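Local coordinates for protein separin (Saccharomyces cerevisiae, PDB 5U1T) that acts as a caspase-like cysteine protease that cleaves a cohesin subunit at the onset of anaphase, releasing chromosomes for segregation, at residues S73-H78 against I99-E104; M80-L85 against S130-L135; G92-E97 against L137-K142. All coordinates share one frame; numbering follows the deposited sequence.

Three neighbouring helices of the N-terminal helical region, 69-87, 91-103 and 129-142, pack against one another pairwise, and each contact samples one of the three pairings. The centre of contact 2 lies about 10 Å from that of contact 1 and about 8 Å from that of contact 3, while the centres of contacts 1 and 3 are about 15 Å apart. Apolar packing joins contacts 1 and 2, with Leu101 CD1 3.9 Å from Ile82 CD1, and contacts 2 and 3, with Leu85 CB 3.7 Å from Ala94 CB. A probable hydrogen bond, His78 NE2 to Glu97 OE1, connects contacts 1 and 3. All three lie away from Cys1497, the probable catalytic cysteine.

Contact 1 of 3, residues S73-H78 against I99-E104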
loop_
_atom_site.group_PDB
_atom_site.type_symbol
_atom_site.label_atom_id
_atom_site.label_comp_id
_atom_site.label_asym_id
_atom_site.label_seq_id
_atom_site.Cartn_x
_atom_site.Cartn_y
_atom_site.Cartn_z
ATOM N N SER A 73 25.329 40.628 -24.135
ATOM C CA SER A 73 25.426 42.014 -23.754
ATOM C C SER A 73 26.840 42.287 -23.240
ATOM O O SER A 73 27.355 43.401 -23.399
ATOM C CB SER A 73 24.359 42.361 -22.722
ATOM O OG SER A 73 24.856 42.120 -21.430
ATOM N N THR A 74 27.476 41.256 -22.682
ATOM C CA THR A 74 28.868 41.322 -22.213
ATOM C C THR A 74 29.883 41.347 -23.367
ATOM O O THR A 74 30.865 42.090 -23.340
ATOM C CB THR A 74 29.177 40.122 -21.285
ATOM O OG1 THR A 74 28.408 40.249 -20.089
ATOM C CG2 THR A 74 30.653 40.050 -20.913
ATOM N N VAL A 75 29.643 40.510 -24.370
ATOM C CA VAL A 75 30.444 40.471 -25.580
ATOM C C VAL A 75 30.427 41.831 -26.284
ATOM O O VAL A 75 31.439 42.288 -26.825
ATOM C CB VAL A 75 29.927 39.353 -26.512
ATOM C CG1 VAL A 75 30.279 39.603 -27.963
ATOM C CG2 VAL A 75 30.460 38.009 -26.042
ATOM N N LYS A 76 29.269 42.485 -26.244
ATOM C CA LYS A 76 29.086 43.787 -26.857
ATOM C C LYS A 76 30.004 44.822 -26.216
ATOM O O LYS A 76 30.652 45.635 -26.913
ATOM C CB LYS A 76 27.624 44.221 -26.739
ATOM C CG LYS A 76 27.187 45.194 -27.807
ATOM C CD LYS A 76 26.050 46.059 -27.325
ATOM C CE LYS A 76 25.978 47.327 -28.160
ATOM N NZ LYS A 76 24.580 47.801 -28.209
ATOM N N GLN A 77 30.071 44.785 -24.891
ATOM C CA GLN A 77 31.023 45.617 -24.161
ATOM C C GLN A 77 32.454 45.271 -24.532
ATOM O O GLN A 77 33.308 46.153 -24.725
ATOM C CB GLN A 77 30.821 45.459 -22.659
ATOM C CG GLN A 77 29.616 46.211 -22.152
ATOM C CD GLN A 77 29.215 45.788 -20.775
ATOM O OE1 GLN A 77 28.319 46.384 -20.183
ATOM N NE2 GLN A 77 29.860 44.743 -20.245
ATOM N N HIS A 78 32.702 43.975 -24.640
ATOM C CA HIS A 78 34.038 43.479 -24.912
ATOM C C HIS A 78 34.501 43.928 -26.313
ATOM O O HIS A 78 35.660 44.326 -26.501
ATOM C CB HIS A 78 34.051 41.959 -24.764
ATOM C CG HIS A 78 35.410 41.374 -24.538
ATOM N ND1 HIS A 78 35.599 40.078 -24.128
ATOM C CD2 HIS A 78 36.643 41.914 -24.685
ATOM C CE1 HIS A 78 36.894 39.835 -24.017
ATOM N NE2 HIS A 78 37.546 40.929 -24.357
ATOM N N ILE A 99 41.132 37.167 -29.084
ATOM C CA ILE A 99 41.348 35.778 -28.693
ATOM C C ILE A 99 40.690 35.442 -27.330
ATOM O O ILE A 99 40.019 34.423 -27.204
ATOM C CB ILE A 99 42.868 35.484 -28.691
ATOM C CG1 ILE A 99 43.344 35.463 -30.140
ATOM C CG2 ILE A 99 43.192 34.174 -27.989
ATOM C CD1 ILE A 99 44.857 35.543 -30.317
ATOM N N PHE A 100 40.866 36.329 -26.352
ATOM C CA PHE A 100 40.263 36.213 -25.030
ATOM C C PHE A 100 38.738 36.148 -25.122
ATOM O O PHE A 100 38.117 35.254 -24.552
ATOM C CB PHE A 100 40.714 37.390 -24.167
ATOM C CG PHE A 100 40.156 37.401 -22.769
ATOM C CD1 PHE A 100 40.061 36.236 -22.022
ATOM C CD2 PHE A 100 39.769 38.608 -22.175
ATOM C CE1 PHE A 100 39.553 36.264 -20.705
ATOM C CE2 PHE A 100 39.272 38.646 -20.866
ATOM C CZ PHE A 100 39.161 37.471 -20.130
ATOM N N LEU A 101 38.151 37.079 -25.873
ATOM C CA LEU A 101 36.711 37.132 -26.082
ATOM C C LEU A 101 36.201 35.805 -26.658
ATOM O O LEU A 101 35.152 35.265 -26.231
ATOM C CB LEU A 101 36.345 38.307 -27.011
ATOM C CG LEU A 101 34.854 38.598 -27.274
ATOM C CD1 LEU A 101 34.619 40.069 -27.607
ATOM C CD2 LEU A 101 34.259 37.701 -28.376
ATOM N N PHE A 102 36.947 35.289 -27.629
ATOM C CA PHE A 102 36.547 34.078 -28.317
ATOM C C PHE A 102 36.677 32.857 -27.419
ATOM O O PHE A 102 35.790 32.009 -27.394
ATOM C CB PHE A 102 37.373 33.874 -29.560
ATOM C CG PHE A 102 36.949 32.705 -30.380
ATOM C CD1 PHE A 102 35.987 32.849 -31.357
ATOM C CD2 PHE A 102 37.526 31.459 -30.194
ATOM C CE1 PHE A 102 35.603 31.775 -32.131
ATOM C CE2 PHE A 102 37.149 30.376 -30.966
ATOM C CZ PHE A 102 36.185 30.535 -31.937
ATOM N N ASN A 103 37.781 32.781 -26.684
ATOM C CA ASN A 103 38.055 31.625 -25.852
ATOM C C ASN A 103 37.041 31.480 -24.718
ATOM O O ASN A 103 36.709 30.379 -24.321
ATOM C CB ASN A 103 39.471 31.699 -25.299
ATOM C CG ASN A 103 40.500 31.291 -26.315
ATOM O OD1 ASN A 103 40.183 30.671 -27.332
ATOM N ND2 ASN A 103 41.741 31.639 -26.055
ATOM N N GLU A 104 36.533 32.608 -24.242
ATOM C CA GLU A 104 35.604 32.639 -23.143
ATOM C C GLU A 104 34.190 32.310 -23.568
ATOM O O GLU A 104 33.307 32.294 -22.742
ATOM C CB GLU A 104 35.611 34.010 -22.492
ATOM C CG GLU A 104 36.914 34.410 -21.876
ATOM C CD GLU A 104 37.105 33.815 -20.507
ATOM O OE1 GLU A 104 37.599 32.681 -20.416
ATOM O OE2 GLU A 104 36.765 34.467 -19.505
#
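His78 and Leu101 carry most of this contact, with smaller shares from Val75 and Phe100. The principal interaction is a CH-pi contact: Leu101 CB sits over one face of the imidazole, 3.7 Å from the centroid of the His78 ring and displaced toward the CE1 and ND1 rim. Both residues hold CG anti to the backbone N (chi1 -159° for His78, -176° for Leu101), which lays ring and leucine branch alongside each other, pointing opposite ways, and brings Leu101 CD1 to His78 CG at 3.4 Å. Helices 69-87 and 91-103, consecutive in the chain, form an alpha-hairpin here, the segment axes nearly antiparallel and 10.9 Å apart at their closest.

The aromatic pair is oblique, with ring planes at 69°; Phe100 CD2 lies at the imidazole edge, near its plane and 3.6 Å from His78 CE1. Leu101 CD1 also packs on His78 CB and, more loosely, on Val75 CG1 at 4.4 Å. The buried His78 has both ring nitrogens hydrogen-bonded: ND1 to Tyr59 OH on helix 48-64, and NE2 to Glu97 OE1, one turn before Leu101, so that this bond also joins the two arms of the hairpin.

Contact 2 of 3, residues M80-L85 against S130-L135; sequences MIIVKL and SNLKIL
Parallel helix packing brings Ile82 and Val83 of helix 69-87 against Leu132 and Leu135 of helix 129-142. The two segments run nearly in the same direction, at 16°, and their axes approach to 11.3 Å; the backbones come nearest at Val83 and Leu135, whose CA atoms are 7.6 Å apart.

Leu135 is the side chain that divides itself between two partners. Its CG lies beside the backbone N and anti to the carbonyl carbon (chi1 -60°), and from there the two methyls part: CD2 meets Val83 CG1 at 3.4 Å, whereas CD1 faces Ile82 CG2 at 4.3 Å. Val83 offers only one of its branches, CG1, and the two side chains are set at a slant to each other. In this way the isobutyl fork of Leu135 covers two successive residues of the neighbouring helix.

The pairing belongs to a three-helix packing in which helix 91-103, the second arm of the alpha-hairpin begun by helix 69-87, also takes part. Its Ile98 touches both Ile82 and Leu132, so the Ile82-Leu132 side of the contact is shared with that third helix. There Ile82 CD1 and Leu132 CD1 come to 4.4 Å, methyl to methyl. The CB of Leu132 is directed to one side of the neighbouring helix, and the turn of the chain beyond it (chi1 -169°) brings the CD1 methyl round to Ile82. Leu79, earlier on helix 69-87, packs on Leu132 and Leu135 as well, while Val83 also meets an apolar side chain of the second protein chain in the assembly.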
loop_
_atom_site.group_PDB
_atom_site.type_symbol
_atom_site.label_atom_id
_atom_site.label_comp_id
_atom_site.label_asym_id
_atom_site.label_seq_id
_atom_site.Cartn_x
_atom_site.Cartn_y
_atom_site.Cartn_z
ATOM N N MET A 80 33.534 46.553 -27.850
ATOM C CA MET A 80 33.823 47.967 -27.752
ATOM C C MET A 80 35.200 48.193 -27.140
ATOM O O MET A 80 35.899 49.124 -27.513
ATOM C CB MET A 80 32.748 48.691 -26.938
ATOM C CG MET A 80 32.762 50.222 -27.111
ATOM S SD MET A 80 32.758 50.792 -28.844
ATOM C CE MET A 80 32.819 52.583 -28.668
ATOM N N ILE A 81 35.593 47.336 -26.208
ATOM C CA ILE A 81 36.926 47.414 -25.598
ATOM C C ILE A 81 38.023 47.188 -26.631
ATOM O O ILE A 81 39.031 47.904 -26.659
ATOM C CB ILE A 81 37.069 46.391 -24.461
ATOM C CG1 ILE A 81 36.200 46.828 -23.279
ATOM C CG2 ILE A 81 38.536 46.219 -24.064
ATOM C CD1 ILE A 81 36.229 45.908 -22.125
ATOM N N ILE A 82 37.806 46.192 -27.480
ATOM C CA ILE A 82 38.731 45.869 -28.551
ATOM C C ILE A 82 38.890 47.043 -29.534
ATOM O O ILE A 82 40.020 47.415 -29.858
ATOM C CB ILE A 82 38.276 44.581 -29.297
ATOM C CG1 ILE A 82 38.368 43.376 -28.351
ATOM C CG2 ILE A 82 39.096 44.335 -30.568
ATOM C CD1 ILE A 82 37.716 42.110 -28.878
ATOM N N VAL A 83 37.789 47.649 -29.994
ATOM C CA VAL A 83 37.915 48.743 -30.970
ATOM C C VAL A 83 38.562 49.979 -30.334
ATOM O O VAL A 83 39.367 50.660 -30.988
ATOM C CB VAL A 83 36.550 49.141 -31.617
ATOM C CG1 VAL A 83 35.975 47.989 -32.417
ATOM C CG2 VAL A 83 35.567 49.554 -30.569
ATOM N N LYS A 84 38.241 50.246 -29.064
ATOM C CA LYS A 84 38.850 51.357 -28.342
ATOM C C LYS A 84 40.354 51.162 -28.223
ATOM O O LYS A 84 41.108 52.126 -28.260
ATOM C CB LYS A 84 38.231 51.533 -26.962
ATOM C CG LYS A 84 36.798 51.983 -27.036
ATOM C CD LYS A 84 36.405 52.915 -25.908
ATOM C CE LYS A 84 34.886 52.946 -25.756
ATOM N NZ LYS A 84 34.396 54.129 -24.964
ATOM N N LEU A 85 40.783 49.913 -28.090
ATOM C CA LEU A 85 42.198 49.571 -28.128
ATOM C C LEU A 85 42.785 49.832 -29.503
ATOM O O LEU A 85 43.888 50.353 -29.621
ATOM C CB LEU A 85 42.409 48.102 -27.748
ATOM C CG LEU A 85 42.193 47.784 -26.271
ATOM C CD1 LEU A 85 42.149 46.290 -26.025
ATOM C CD2 LEU A 85 43.265 48.442 -25.445
ATOM N N SER A 130 31.179 37.196 -37.249
ATOM C CA SER A 130 31.305 38.125 -38.357
ATOM C C SER A 130 32.091 39.375 -37.990
ATOM O O SER A 130 33.101 39.676 -38.617
ATOM C CB SER A 130 29.910 38.510 -38.851
ATOM O OG SER A 130 29.901 39.763 -39.525
ATOM N N ASN A 131 31.646 40.098 -36.969
ATOM C CA ASN A 131 32.317 41.339 -36.631
ATOM C C ASN A 131 33.669 41.106 -35.963
ATOM O O ASN A 131 34.567 41.947 -36.077
ATOM C CB ASN A 131 31.423 42.205 -35.751
ATOM C CG ASN A 131 30.108 42.546 -36.429
ATOM O OD1 ASN A 131 30.072 42.999 -37.588
ATOM N ND2 ASN A 131 29.011 42.292 -35.726
ATOM N N LEU A 132 33.830 39.973 -35.281
ATOM C CA LEU A 132 35.110 39.657 -34.655
ATOM C C LEU A 132 36.193 39.499 -35.729
ATOM O O LEU A 132 37.275 40.054 -35.623
ATOM C CB LEU A 132 35.000 38.384 -33.798
ATOM C CG LEU A 132 36.190 38.083 -32.873
ATOM C CD1 LEU A 132 36.378 39.171 -31.807
ATOM C CD2 LEU A 132 36.079 36.700 -32.232
ATOM N N LYS A 133 35.866 38.752 -36.774
ATOM C CA LYS A 133 36.780 38.497 -37.863
ATOM C C LYS A 133 37.194 39.790 -38.598
ATOM O O LYS A 133 38.357 39.952 -39.010
ATOM C CB LYS A 133 36.144 37.497 -38.828
ATOM C CG LYS A 133 35.931 36.121 -38.222
ATOM C CD LYS A 133 35.619 35.058 -39.265
ATOM C CE LYS A 133 35.416 33.682 -38.629
ATOM N NZ LYS A 133 35.402 32.611 -39.661
ATOM N N ILE A 134 36.245 40.714 -38.746
ATOM C CA ILE A 134 36.522 42.004 -39.360
ATOM C C ILE A 134 37.502 42.789 -38.482
ATOM O O ILE A 134 38.406 43.467 -38.997
ATOM C CB ILE A 134 35.205 42.833 -39.608
ATOM C CG1 ILE A 134 34.308 42.138 -40.633
ATOM C CG2 ILE A 134 35.521 44.226 -40.114
ATOM C CD1 ILE A 134 33.011 42.830 -40.866
ATOM N N LEU A 135 37.344 42.693 -37.164
ATOM C CA LEU A 135 38.276 43.356 -36.255
ATOM C C LEU A 135 39.666 42.711 -36.355
ATOM O O LEU A 135 40.685 43.402 -36.345
ATOM C CB LEU A 135 37.758 43.318 -34.819
ATOM C CG LEU A 135 36.402 44.011 -34.594
ATOM C CD1 LEU A 135 35.760 43.658 -33.230
ATOM C CD2 LEU A 135 36.572 45.496 -34.723
#

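Contact 3 of 3, residues G92-E97 against L137-K142; sequences GLASSE and LQIILK
Ile139 reaches from helix 129-142 onto the backbone of helix 91-103, where Ser95 and Ala94 receive it. It contributes more buried surface than the other two together, and its two branches do different work. CG1 lies beside the backbone N, anti to the carbonyl carbon (chi1 -63°), and the chain then runs on extended (chi2 177°), carrying the terminal methyl CD1 up against the main chain of the other helix. CD1 is 3.6 Å from Ser95 N and 3.7 Å from Ser95 CA, and it stands 3.9 Å from Ala94 C. The shorter branch, CG2, turns to Ser95 CB at 4.1 Å.

Ser95 therefore takes part through its backbone and its methylene, with CB the side-chain atom nearest to Ile139. Ala94 points toward the opposite helix, and its CB meets Ile139 CD1 at 3.9 Å; the same alanine packs on Ile86 of helix 69-87, so it sits where all three helices come together. Leu113 of helix 113-117 adjoins both Ser95 and Ile139. Next to this buried patch, Gln138 OE1 and Lys142 NZ are hydrogen-bonded to the backbone of the second protein chain.

Small side chains on one helix thus probably leave its main chain accessible to a branched aliphatic residue on the other, and the CA atoms of Ser95 and Ile139 approach to 6.8 Å. The contact across these segments is one of shape and dispersion without directed polar bonds, and the close approach is consistent with the small size of Ala94 and Ser95.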
loop_
_atom_site.group_PDB
_atom_site.type_symbol
_atom_site.label_atom_id
_atom_site.label_comp_id
_atom_site.label_asym_id
_atom_site.label_seq_id
_atom_site.Cartn_x
_atom_site.Cartn_y
_atom_site.Cartn_z
ATOM N N GLY A 92 48.552 45.278 -30.107
ATOM C CA GLY A 92 49.000 44.045 -29.519
ATOM C C GLY A 92 47.982 43.592 -28.511
ATOM O O GLY A 92 47.635 42.447 -28.426
ATOM N N LEU A 93 47.494 44.532 -27.741
ATOM C CA LEU A 93 46.522 44.256 -26.731
ATOM C C LEU A 93 45.177 43.936 -27.320
ATOM O O LEU A 93 44.466 43.111 -26.817
ATOM C CB LEU A 93 46.383 45.482 -25.867
ATOM C CG LEU A 93 46.691 45.323 -24.406
ATOM C CD1 LEU A 93 46.569 46.673 -23.760
ATOM C CD2 LEU A 93 45.667 44.392 -23.825
ATOM N N ALA A 94 44.823 44.612 -28.386
ATOM C CA ALA A 94 43.547 44.405 -28.999
ATOM C C ALA A 94 43.475 43.026 -29.542
ATOM O O ALA A 94 42.479 42.382 -29.456
ATOM C CB ALA A 94 43.337 45.408 -30.098
ATOM N N SER A 95 44.548 42.590 -30.140
ATOM C CA SER A 95 44.639 41.264 -30.716
ATOM C C SER A 95 44.392 40.155 -29.677
ATOM O O SER A 95 43.607 39.223 -29.905
ATOM C CB SER A 95 46.010 41.089 -31.369
ATOM O OG SER A 95 46.051 39.921 -32.162
ATOM N N SER A 96 45.039 40.247 -28.527
ATOM C CA SER A 96 44.888 39.155 -27.595
ATOM C C SER A 96 43.548 39.290 -26.849
ATOM O O SER A 96 43.027 38.301 -26.326
ATOM C CB SER A 96 46.088 39.083 -26.648
ATOM O OG SER A 96 46.210 40.266 -25.910
ATOM N N GLU A 97 42.976 40.495 -26.848
ATOM C CA GLU A 97 41.608 40.689 -26.369
ATOM C C GLU A 97 40.565 39.961 -27.223
ATOM O O GLU A 97 39.574 39.459 -26.689
ATOM C CB GLU A 97 41.247 42.170 -26.316
ATOM C CG GLU A 97 41.753 42.875 -25.093
ATOM C CD GLU A 97 41.095 42.377 -23.842
ATOM O OE1 GLU A 97 39.987 41.790 -23.935
ATOM O OE2 GLU A 97 41.688 42.571 -22.762
ATOM N N LEU A 137 40.833 41.220 -38.989
ATOM C CA LEU A 137 41.405 41.646 -40.268
ATOM C C LEU A 137 41.929 43.077 -40.179
ATOM O O LEU A 137 42.975 43.390 -40.739
ATOM C CB LEU A 137 40.385 41.528 -41.398
ATOM C CG LEU A 137 40.066 40.096 -41.826
ATOM C CD1 LEU A 137 39.073 40.079 -42.960
ATOM C CD2 LEU A 137 41.313 39.336 -42.204
ATOM N N GLN A 138 41.203 43.933 -39.466
ATOM C CA GLN A 138 41.638 45.306 -39.223
ATOM C C GLN A 138 43.002 45.306 -38.556
ATOM O O GLN A 138 43.907 46.028 -38.983
ATOM C CB GLN A 138 40.612 46.059 -38.359
ATOM C CG GLN A 138 40.969 47.503 -37.975
ATOM C CD GLN A 138 41.065 48.448 -39.173
ATOM O OE1 GLN A 138 40.556 48.160 -40.260
ATOM N NE2 GLN A 138 41.731 49.586 -38.972
ATOM N N ILE A 139 43.155 44.481 -37.524
ATOM C CA ILE A 139 44.406 44.383 -36.784
ATOM C C ILE A 139 45.536 43.888 -37.691
ATOM O O ILE A 139 46.608 44.500 -37.719
ATOM C CB ILE A 139 44.253 43.462 -35.546
ATOM C CG1 ILE A 139 43.235 44.066 -34.577
ATOM C CG2 ILE A 139 45.577 43.279 -34.836
ATOM C CD1 ILE A 139 42.957 43.230 -33.362
ATOM N N ILE A 140 45.293 42.814 -38.448
ATOM C CA ILE A 140 46.303 42.267 -39.367
ATOM C C ILE A 140 46.743 43.345 -40.348
ATOM O O ILE A 140 47.925 43.463 -40.725
ATOM C CB ILE A 140 45.771 41.045 -40.146
ATOM C CG1 ILE A 140 45.385 39.922 -39.184
ATOM C CG2 ILE A 140 46.810 40.537 -41.133
ATOM C CD1 ILE A 140 44.733 38.738 -39.848
ATOM N N LEU A 141 45.783 44.160 -40.752
ATOM C CA LEU A 141 46.084 45.277 -41.617
ATOM C C LEU A 141 46.956 46.319 -40.921
ATOM O O LEU A 141 48.011 46.667 -41.427
ATOM C CB LEU A 141 44.795 45.912 -42.103
ATOM C CG LEU A 141 45.047 46.931 -43.195
ATOM C CD1 LEU A 141 45.756 46.252 -44.350
ATOM C CD2 LEU A 141 43.719 47.509 -43.617
ATOM N N LYS A 142 46.532 46.811 -39.762
ATOM C CA LYS A 142 47.274 47.888 -39.116
ATOM C C LYS A 142 48.610 47.440 -38.531
ATOM O O LYS A 142 49.501 48.264 -38.329
ATOM C CB LYS A 142 46.432 48.544 -38.033
ATOM C CG LYS A 142 45.231 49.262 -38.587
ATOM C CD LYS A 142 45.626 50.102 -39.785
ATOM C CE LYS A 142 45.584 51.586 -39.478
ATOM N NZ LYS A 142 44.201 52.155 -39.709
#